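Local coordinates for mitochondrial antiviral signaling protein (MAVS) (Equus caballus, PDB 4O9L), which probably relays antiviral innate immune signals by assembling into prion-like filaments through its caspase recruitment domain, at residues S20-S23 with R24-V27; R46-Y49 with E50-N54; S74-G77 with A78-C82. The protein carries 1 engineered substitution. All coordinates share one frame; numbering follows the deposited sequence.

Contact 1. Residues S20-S23 with R24-V27; sequences SNFS and RIHV
Arg24 folds back over Ser23 and presents one face of its guanidinium to the serine hydroxyl, with NH2 3.7 Å from Ser23 OG. A bend at chi3 (-60°) turns the side chain back toward the 3-10 segment 20-22. At the edge of the guanidinium, in its plane, a water accepts from Arg24 NH1 at 2.8 Å and donates weakly to Ser20 O. Ser23 OG sends a weak bond of its own, 3.3 Å long, to Ser20 O. A second water ties the backbone together, donating to Asn21 O at 2.7 Å and accepting from Arg24 N at 2.8 Å.

Phe22 to Ile25 form a type I beta turn, closed by a nearly straight bond from Ile25 N to Phe22 O (3.2 Å, 166° at the hydrogen). The side chains of these two residues run alongside each other, and Ile25 CD1 comes 4.1 Å from Phe22 CB, near the plane of the ring at its edge. Phe22 turns in among helices 6-17 and 85-96, Ile25 against helix 39-66. The chemistry thus splits the turn: water and weak polar bonds serve the exposed side, apolar packing the buried one, and the Ile25 N to Phe22 O bond closes the turn between them.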
ATOM      1  N   SER A  20      -6.485  -3.341  10.335  1.00 10.46           N
ATOM      2  CA  SER A  20      -5.806  -3.078  11.602  1.00 12.96           C
ATOM      3  C   SER A  20      -4.457  -3.795  11.691  1.00  9.67           C
ATOM      4  O   SER A  20      -3.565  -3.363  12.425  1.00 14.50           O
ATOM      5  CB  SER A  20      -6.697  -3.403  12.803  1.00 16.20           C
ATOM      6  OG  SER A  20      -6.793  -4.795  13.002  1.00 24.63           O
ATOM      7  N   ASN A  21      -4.301  -4.873  10.925  1.00  8.70           N
ATOM      8  CA  ASN A  21      -3.008  -5.543  10.808  1.00  8.08           C
ATOM      9  C   ASN A  21      -1.945  -4.646  10.194  1.00 10.01           C
ATOM     10  O   ASN A  21      -0.741  -4.879  10.379  1.00 10.46           O
ATOM     11  CB  ASN A  21      -3.124  -6.809   9.953  1.00 12.75           C
ATOM     12  CG  ASN A  21      -3.928  -7.905  10.626  1.00 22.74           C
ATOM     13  OD1 ASN A  21      -4.536  -7.693  11.680  1.00 24.08           O
ATOM     14  ND2 ASN A  21      -3.938  -9.093  10.011  1.00 23.11           N
ATOM     15  N   PHE A  22      -2.394  -3.627   9.457  1.00  8.97           N
ATOM     16  CA  PHE A  22      -1.499  -2.782   8.670  1.00  8.98           C
ATOM     17  C   PHE A  22      -1.276  -1.411   9.310  1.00 12.77           C
ATOM     18  O   PHE A  22      -0.625  -0.540   8.733  1.00  7.75           O
ATOM     19  CB  PHE A  22      -2.031  -2.668   7.227  1.00  7.27           C
ATOM     20  CG  PHE A  22      -1.965  -3.975   6.470  1.00  4.22           C
ATOM     21  CD1 PHE A  22      -0.810  -4.339   5.789  1.00  5.09           C
ATOM     22  CD2 PHE A  22      -3.027  -4.865   6.495  1.00  6.84           C
ATOM     23  CE1 PHE A  22      -0.723  -5.563   5.123  1.00 10.48           C
ATOM     24  CE2 PHE A  22      -2.954  -6.087   5.833  1.00 10.81           C
ATOM     25  CZ  PHE A  22      -1.800  -6.435   5.141  1.00 12.91           C
ATOM     26  N   SER A  23      -1.789  -1.229  10.523  1.00  9.40           N
ATOM     27  CA  SER A  23      -1.806   0.098  11.141  1.00  9.72           C
ATOM     28  C   SER A  23      -0.430   0.650  11.525  1.00  8.21           C
ATOM     29  O   SER A  23      -0.283   1.850  11.762  1.00 11.71           O
ATOM     30  CB  SER A  23      -2.733   0.115  12.359  1.00 10.63           C
ATOM     31  OG  SER A  23      -2.159  -0.606  13.433  1.00 13.32           O
ATOM     32  N   ARG A  24       0.576  -0.211  11.588  1.00  5.01           N
ATOM     33  CA  ARG A  24       1.909   0.239  11.982  1.00  5.02           C
ATOM     34  C   ARG A  24       2.790   0.668  10.808  1.00  5.57           C
ATOM     35  O   ARG A  24       3.950   1.035  10.998  1.00 10.76           O
ATOM     36  CB  ARG A  24       2.611  -0.803  12.865  1.00 11.39           C
ATOM     37  CG  ARG A  24       2.216  -0.692  14.341  1.00 21.80           C
ATOM     38  CD  ARG A  24       2.555  -1.961  15.126  1.00 24.80           C
ATOM     39  NE  ARG A  24       1.856  -3.127  14.590  1.00 27.25           N
ATOM     40  CZ  ARG A  24       0.601  -3.454  14.888  1.00 26.01           C
ATOM     41  NH1 ARG A  24       0.044  -4.528  14.343  1.00 26.55           N
ATOM     42  NH2 ARG A  24      -0.099  -2.704  15.727  1.00 23.81           N
ATOM     43  N   ILE A  25       2.239   0.637   9.598  1.00  4.17           N
ATOM     44  CA  ILE A  25       2.903   1.281   8.471  1.00  4.01           C
ATOM     45  C   ILE A  25       2.971   2.763   8.826  1.00  9.23           C
ATOM     46  O   ILE A  25       1.998   3.322   9.342  1.00  9.04           O
ATOM     47  CB  ILE A  25       2.092   1.092   7.168  1.00  3.51           C
ATOM     48  CG1 ILE A  25       2.039  -0.394   6.798  1.00  5.89           C
ATOM     49  CG2 ILE A  25       2.669   1.930   6.012  1.00  3.26           C
ATOM     50  CD1 ILE A  25       1.187  -0.690   5.571  1.00  4.51           C
ATOM     51  N   HIS A  26       4.121   3.391   8.604  1.00  3.80           N
ATOM     52  CA  HIS A  26       4.216   4.837   8.722  1.00  7.97           C
ATOM     53  C   HIS A  26       4.188   5.392   7.305  1.00  7.04           C
ATOM     54  O   HIS A  26       5.116   5.153   6.529  1.00  6.60           O
ATOM     55  CB  HIS A  26       5.512   5.251   9.415  1.00 10.46           C
ATOM     56  CG  HIS A  26       5.653   6.732   9.598  1.00 18.15           C
ATOM     57  ND1 HIS A  26       6.874   7.350   9.776  1.00 20.53           N
ATOM     58  CD2 HIS A  26       4.724   7.719   9.635  1.00 22.28           C
ATOM     59  CE1 HIS A  26       6.691   8.651   9.912  1.00 18.24           C
ATOM     60  NE2 HIS A  26       5.395   8.902   9.827  1.00 22.15           N
ATOM     61  N   VAL A  27       3.131   6.121   6.967  1.00  3.49           N
ATOM     62  CA  VAL A  27       2.927   6.559   5.584  1.00  6.72           C
ATOM     63  C   VAL A  27       4.126   7.305   5.003  1.00  4.51           C
ATOM     64  O   VAL A  27       4.584   7.008   3.889  1.00  4.85           O
ATOM     65  CB  VAL A  27       1.646   7.419   5.443  1.00  8.62           C
ATOM     66  CG1 VAL A  27       1.601   8.126   4.071  1.00  3.40           C
ATOM     67  CG2 VAL A  27       0.418   6.552   5.633  1.00  8.40           C
TER
HETATM   68  O   HOH W   1      -2.571  -5.498  14.835  1.00 31.71           O
HETATM   69  O   HOH W   2       0.994  -2.947  11.057  1.00 10.15           O

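Contact 2. Residues R46-Y49 with E50-N54; sequences RATY and ERWGN
Thr48 O accepts two amides of the next turn: Trp52 N at 2.8 Å, almost in line with the carbonyl, and Arg51 N through a weak bond bent to 120° at the hydrogen. Arg51 N also leans weakly on Ala47 O, so its proton is shared between two acceptors. On either side of this pair the i to i+4 bonding of the helix goes on, with Glu50 N bonded to Arg46 O at 3.1 Å and Gly53 N to Tyr49 O at 2.8 Å.

Thr48 and Trp52 also meet through their side chains. The indole carbon Trp52 CE3 touches the threonine methyl CG2 at 3.5 Å, and the edge of the indole lies near Thr48 O. Arg51 CG rests over one face of the same indole, offset toward the rim. Thr48 OG1, beside the backbone N, bonds back to Arg44 O.

Tyr49 and Asn54 approach differently. Asn54 OD1 lies in the plane of the phenol at its edge, 3.4 Å from Tyr49 CE1, and the amide is turned 79° against the ring. With CG anti to the backbone N (chi1 -179°), the tyrosine projects outward from the helix, leaning toward its C-terminal end, and the CE1 edge comes up to Asn54.

The contact sits on helix 39-66 at the surface of the domain. Asn54 bridges to the preceding connection, OD1 accepting from Val27 N and ND2 donating to Ile25 O, while Tyr49 packs on Val27 and Leu28 of helix 27-30 and its OH is hydrogen-bonded to His26 NE2.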
ATOM      1  N   ARG A  46       1.774  13.060   0.511  1.00  4.52           N
ATOM      2  CA  ARG A  46       2.492  13.766   1.580  1.00  4.58           C
ATOM      3  C   ARG A  46       1.657  14.915   2.153  1.00  4.74           C
ATOM      4  O   ARG A  46       1.625  15.123   3.376  1.00  4.65           O
ATOM      5  CB  ARG A  46       3.860  14.273   1.114  1.00  6.06           C
ATOM      6  CG  ARG A  46       4.909  13.171   0.975  1.00  6.60           C
ATOM      7  CD  ARG A  46       6.318  13.740   0.778  1.00  9.86           C
ATOM      8  NE  ARG A  46       6.352  14.843  -0.179  1.00 15.41           N
ATOM      9  CZ  ARG A  46       6.582  14.710  -1.483  1.00 22.87           C
ATOM     10  NH1 ARG A  46       6.598  15.780  -2.267  1.00 21.14           N
ATOM     11  NH2 ARG A  46       6.796  13.510  -2.004  1.00 23.80           N
ATOM     12  N   ALA A  47       0.966  15.640   1.275  1.00  5.07           N
ATOM     13  CA  ALA A  47       0.110  16.740   1.708  1.00  5.32           C
ATOM     14  C   ALA A  47      -1.135  16.213   2.435  1.00  5.15           C
ATOM     15  O   ALA A  47      -1.609  16.822   3.394  1.00  5.23           O
ATOM     16  CB  ALA A  47      -0.279  17.615   0.533  1.00  5.83           C
ATOM     17  N   THR A  48      -1.652  15.070   1.990  1.00  6.26           N
ATOM     18  CA  THR A  48      -2.767  14.414   2.684  1.00  6.67           C
ATOM     19  C   THR A  48      -2.356  13.994   4.101  1.00  4.62           C
ATOM     20  O   THR A  48      -3.098  14.206   5.073  1.00  4.74           O
ATOM     21  CB  THR A  48      -3.249  13.163   1.919  1.00  5.62           C
ATOM     22  OG1 THR A  48      -3.612  13.533   0.584  1.00  5.12           O
ATOM     23  CG2 THR A  48      -4.445  12.532   2.605  1.00  8.52           C
ATOM     24  N   TYR A  49      -1.177  13.386   4.209  1.00  4.35           N
ATOM     25  CA  TYR A  49      -0.637  12.995   5.505  1.00  4.20           C
ATOM     26  C   TYR A  49      -0.602  14.178   6.463  1.00  4.68           C
ATOM     27  O   TYR A  49      -1.065  14.078   7.602  1.00  4.46           O
ATOM     28  CB  TYR A  49       0.772  12.393   5.362  1.00  4.02           C
ATOM     29  CG  TYR A  49       1.351  11.947   6.689  1.00  4.23           C
ATOM     30  CD1 TYR A  49       1.120  10.662   7.173  1.00  4.96           C
ATOM     31  CD2 TYR A  49       2.104  12.819   7.469  1.00  4.14           C
ATOM     32  CE1 TYR A  49       1.630  10.260   8.394  1.00  4.96           C
ATOM     33  CE2 TYR A  49       2.618  12.427   8.690  1.00  4.20           C
ATOM     34  CZ  TYR A  49       2.382  11.145   9.147  1.00  6.62           C
ATOM     35  OH  TYR A  49       2.897  10.760  10.365  1.00  9.54           O
ATOM     36  N   GLU A  50      -0.046  15.294   6.006  1.00  4.57           N
ATOM     37  CA  GLU A  50       0.128  16.450   6.882  1.00  4.78           C
ATOM     38  C   GLU A  50      -1.202  16.885   7.494  1.00  4.96           C
ATOM     39  O   GLU A  50      -1.278  17.189   8.687  1.00  5.05           O
ATOM     40  CB  GLU A  50       0.769  17.619   6.130  1.00  5.04           C
ATOM     41  CG  GLU A  50       0.932  18.871   6.993  1.00  9.08           C
ATOM     42  CD  GLU A  50       1.602  20.013   6.249  1.00 13.02           C
ATOM     43  OE1 GLU A  50       2.653  19.780   5.619  1.00 17.31           O
ATOM     44  OE2 GLU A  50       1.078  21.147   6.290  1.00 15.13           O
ATOM     45  N   ARG A  51      -2.252  16.869   6.674  1.00  5.08           N
ATOM     46  CA  ARG A  51      -3.569  17.339   7.086  1.00  5.38           C
ATOM     47  C   ARG A  51      -4.365  16.313   7.904  1.00  5.35           C
ATOM     48  O   ARG A  51      -4.946  16.649   8.946  1.00  5.58           O
ATOM     49  CB  ARG A  51      -4.376  17.783   5.852  1.00  5.68           C
ATOM     50  CG  ARG A  51      -5.753  18.340   6.188  1.00  6.11           C
ATOM     51  CD  ARG A  51      -6.364  19.110   5.013  1.00  6.56           C
ATOM     52  NE  ARG A  51      -7.640  19.705   5.401  1.00  7.06           N
ATOM     53  CZ  ARG A  51      -8.188  20.763   4.820  1.00 14.73           C
ATOM     54  NH1 ARG A  51      -7.571  21.354   3.804  1.00 15.63           N
ATOM     55  NH2 ARG A  51      -9.361  21.220   5.252  1.00 12.26           N
ATOM     56  N   TRP A  52      -4.393  15.065   7.429  1.00  5.41           N
ATOM     57  CA  TRP A  52      -5.277  14.040   8.006  1.00  5.23           C
ATOM     58  C   TRP A  52      -4.578  13.027   8.909  1.00  6.99           C
ATOM     59  O   TRP A  52      -5.233  12.315   9.674  1.00  6.94           O
ATOM     60  CB  TRP A  52      -6.075  13.307   6.912  1.00  5.30           C
ATOM     61  CG  TRP A  52      -7.203  14.138   6.340  1.00  5.75           C
ATOM     62  CD1 TRP A  52      -8.450  14.301   6.867  1.00  6.23           C
ATOM     63  CD2 TRP A  52      -7.167  14.920   5.137  1.00  5.89           C
ATOM     64  NE1 TRP A  52      -9.202  15.130   6.062  1.00  6.82           N
ATOM     65  CE2 TRP A  52      -8.439  15.524   4.993  1.00  6.45           C
ATOM     66  CE3 TRP A  52      -6.190  15.163   4.168  1.00  5.69           C
ATOM     67  CZ2 TRP A  52      -8.753  16.355   3.917  1.00  6.82           C
ATOM     68  CZ3 TRP A  52      -6.502  15.986   3.097  1.00  6.06           C
ATOM     69  CH2 TRP A  52      -7.780  16.572   2.980  1.00 10.41           C
ATOM     70  N   GLY A  53      -3.256  12.950   8.841  1.00  4.71           N
ATOM     71  CA  GLY A  53      -2.549  12.051   9.731  1.00  5.53           C
ATOM     72  C   GLY A  53      -2.434  10.648   9.160  1.00  7.67           C
ATOM     73  O   GLY A  53      -2.966  10.352   8.084  1.00  4.34           O
ATOM     74  N   ASN A  54      -1.746   9.776   9.890  1.00  4.37           N
ATOM     75  CA  ASN A  54      -1.372   8.469   9.360  1.00  4.17           C
ATOM     76  C   ASN A  54      -2.557   7.563   9.025  1.00  6.25           C
ATOM     77  O   ASN A  54      -2.634   6.987   7.934  1.00  4.32           O
ATOM     78  CB  ASN A  54      -0.435   7.748  10.338  1.00  8.61           C
ATOM     79  CG  ASN A  54       0.347   6.635   9.671  1.00  6.30           C
ATOM     80  OD1 ASN A  54       1.273   6.901   8.892  1.00  7.45           O
ATOM     81  ND2 ASN A  54      -0.021   5.376   9.966  1.00  4.13           N
TER

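Contact 3. Residues S74-G77 with A78-C82; sequences SLIG and ALRAC
Leu75 and Leu79, one turn apart, supply the apolar part of the contact: Leu79 CD1 reaches Leu75 CG at 3.6 Å and Leu75 CD1 at 3.7 Å. Leu75 has CG anti to its N (chi1 176°), which brings its branched end nearer to Leu79.

A second pairing mixes apolar and charged groups. Ile76 and Arg80 run alongside each other, and the methyl Ile76 CG2 sits over the centre of the guanidinium face, 3.5 Å from Arg80 CZ. The methyl thus covers one face of the charged group.

Backbone bonds make the frame. Four successive i to i+4 links run from Ala78 N to Ser74 O, Leu79 N to Leu75 O (2.8 Å), Arg80 N to Ile76 O and Ala81 N to Gly77 O. At Cys82 the chain leaves helical angles, its N bonding to Leu79 O and more weakly to Ala78 O.

Ala78 and Leu79 face Ile30 of helix 27-30, while Ile76 meets Val91 and Ala92 of helix 85-96. Helix 71-81 thus packs between helices 27-30 and 85-96 as part of the helical bundle that characterises the death fold of caspase recruitment domains.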
ATOM      1  N   SER A  74       5.017  -3.661  -5.664  1.00  3.31           N
ATOM      2  CA  SER A  74       5.574  -2.424  -5.133  1.00  2.90           C
ATOM      3  C   SER A  74       5.408  -2.397  -3.609  1.00  5.96           C
ATOM      4  O   SER A  74       6.370  -2.157  -2.877  1.00  2.85           O
ATOM      5  CB  SER A  74       4.880  -1.213  -5.774  1.00  3.04           C
ATOM      6  OG  SER A  74       5.537  -0.006  -5.416  1.00  4.67           O
ATOM      7  N   LEU A  75       4.191  -2.665  -3.132  1.00  3.73           N
ATOM      8  CA  LEU A  75       3.916  -2.670  -1.692  1.00  2.59           C
ATOM      9  C   LEU A  75       4.736  -3.706  -0.930  1.00  2.63           C
ATOM     10  O   LEU A  75       5.274  -3.415   0.135  1.00  2.73           O
ATOM     11  CB  LEU A  75       2.435  -2.909  -1.435  1.00  2.57           C
ATOM     12  CG  LEU A  75       1.961  -3.044   0.015  1.00  2.64           C
ATOM     13  CD1 LEU A  75       2.247  -1.763   0.798  1.00  2.67           C
ATOM     14  CD2 LEU A  75       0.452  -3.363   0.004  1.00  2.74           C
ATOM     15  N   ILE A  76       4.821  -4.914  -1.475  1.00  3.03           N
ATOM     16  CA  ILE A  76       5.599  -5.973  -0.844  1.00  2.74           C
ATOM     17  C   ILE A  76       7.046  -5.524  -0.681  1.00  3.68           C
ATOM     18  O   ILE A  76       7.610  -5.627   0.416  1.00  3.10           O
ATOM     19  CB  ILE A  76       5.528  -7.291  -1.651  1.00  2.72           C
ATOM     20  CG1 ILE A  76       4.141  -7.920  -1.487  1.00  2.69           C
ATOM     21  CG2 ILE A  76       6.632  -8.280  -1.212  1.00  2.93           C
ATOM     22  CD1 ILE A  76       3.806  -8.945  -2.531  1.00  2.67           C
ATOM     23  N   GLY A  77       7.643  -5.012  -1.758  1.00  2.95           N
ATOM     24  CA  GLY A  77       9.014  -4.512  -1.687  1.00  3.23           C
ATOM     25  C   GLY A  77       9.184  -3.396  -0.664  1.00  3.32           C
ATOM     26  O   GLY A  77      10.168  -3.348   0.092  1.00  3.61           O
ATOM     27  N   ALA A  78       8.216  -2.489  -0.635  1.00  3.98           N
ATOM     28  CA  ALA A  78       8.280  -1.335   0.248  1.00  4.71           C
ATOM     29  C   ALA A  78       8.110  -1.744   1.710  1.00  5.19           C
ATOM     30  O   ALA A  78       8.755  -1.173   2.605  1.00  6.03           O
ATOM     31  CB  ALA A  78       7.232  -0.300  -0.150  1.00  3.05           C
ATOM     32  N   LEU A  79       7.236  -2.718   1.962  1.00  3.13           N
ATOM     33  CA  LEU A  79       7.058  -3.217   3.324  1.00  3.31           C
ATOM     34  C   LEU A  79       8.365  -3.808   3.864  1.00  3.66           C
ATOM     35  O   LEU A  79       8.746  -3.548   5.006  1.00  3.96           O
ATOM     36  CB  LEU A  79       5.901  -4.226   3.399  1.00  3.22           C
ATOM     37  CG  LEU A  79       4.517  -3.577   3.253  1.00  3.04           C
ATOM     38  CD1 LEU A  79       3.416  -4.614   2.935  1.00  3.02           C
ATOM     39  CD2 LEU A  79       4.173  -2.778   4.511  1.00  3.20           C
ATOM     40  N   ARG A  80       9.054  -4.593   3.042  1.00  3.71           N
ATOM     41  CA  ARG A  80      10.357  -5.137   3.421  1.00  4.14           C
ATOM     42  C   ARG A  80      11.354  -4.019   3.696  1.00  6.48           C
ATOM     43  O   ARG A  80      12.116  -4.061   4.667  1.00  7.17           O
ATOM     44  CB  ARG A  80      10.894  -6.054   2.312  1.00  4.35           C
ATOM     45  CG  ARG A  80      10.117  -7.358   2.174  1.00  4.98           C
ATOM     46  CD  ARG A  80      10.481  -8.082   0.901  1.00  8.81           C
ATOM     47  NE  ARG A  80       9.745  -9.338   0.756  1.00 10.61           N
ATOM     48  CZ  ARG A  80       9.574  -9.964  -0.404  1.00 14.14           C
ATOM     49  NH1 ARG A  80      10.062  -9.435  -1.522  1.00 11.53           N
ATOM     50  NH2 ARG A  80       8.901 -11.103  -0.450  1.00 19.04           N
ATOM     51  N   ALA A  81      11.344  -3.003   2.843  1.00  5.99           N
ATOM     52  CA  ALA A  81      12.294  -1.897   2.985  1.00  6.17           C
ATOM     53  C   ALA A  81      12.036  -1.041   4.232  1.00 12.07           C
ATOM     54  O   ALA A  81      12.911  -0.296   4.687  1.00  5.07           O
ATOM     55  CB  ALA A  81      12.291  -1.047   1.734  1.00  5.21           C
ATOM     56  N   CYS A  82      10.829  -1.150   4.787  1.00  4.36           N
ATOM     57  CA  CYS A  82      10.436  -0.365   5.951  1.00  6.97           C
ATOM     58  C   CYS A  82      10.262  -1.230   7.191  1.00  4.71           C
ATOM     59  O   CYS A  82       9.472  -0.872   8.068  1.00  9.24           O
ATOM     60  CB  CYS A  82       9.120   0.391   5.687  1.00  5.07           C
ATOM     61  SG  CYS A  82       9.263   1.692   4.439  1.00 12.51           S
TER

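How the contacts relate
The three contacts follow one another along a single caspase recruitment domain: contact 1 in the connection between helices 6-17 and 27-30, contact 2 on helix 39-66, contact 3 along most of helix 71-81 and just past its end. Contact 1 links the other two. Its centre is about 14 Å from that of contact 2, which it touches through Asn54, and about 12 Å from that of contact 3, where Ile25 CD1 packs on Leu79 CD2. Contacts 2 and 3 do not meet; their nearest atoms are about 11 Å apart, although their helices are consecutive. The loop before helix 27-30 therefore joins two parts of one bundle, by polar bonds and packing toward helix 39-66 and by apolar packing toward helix 71-81.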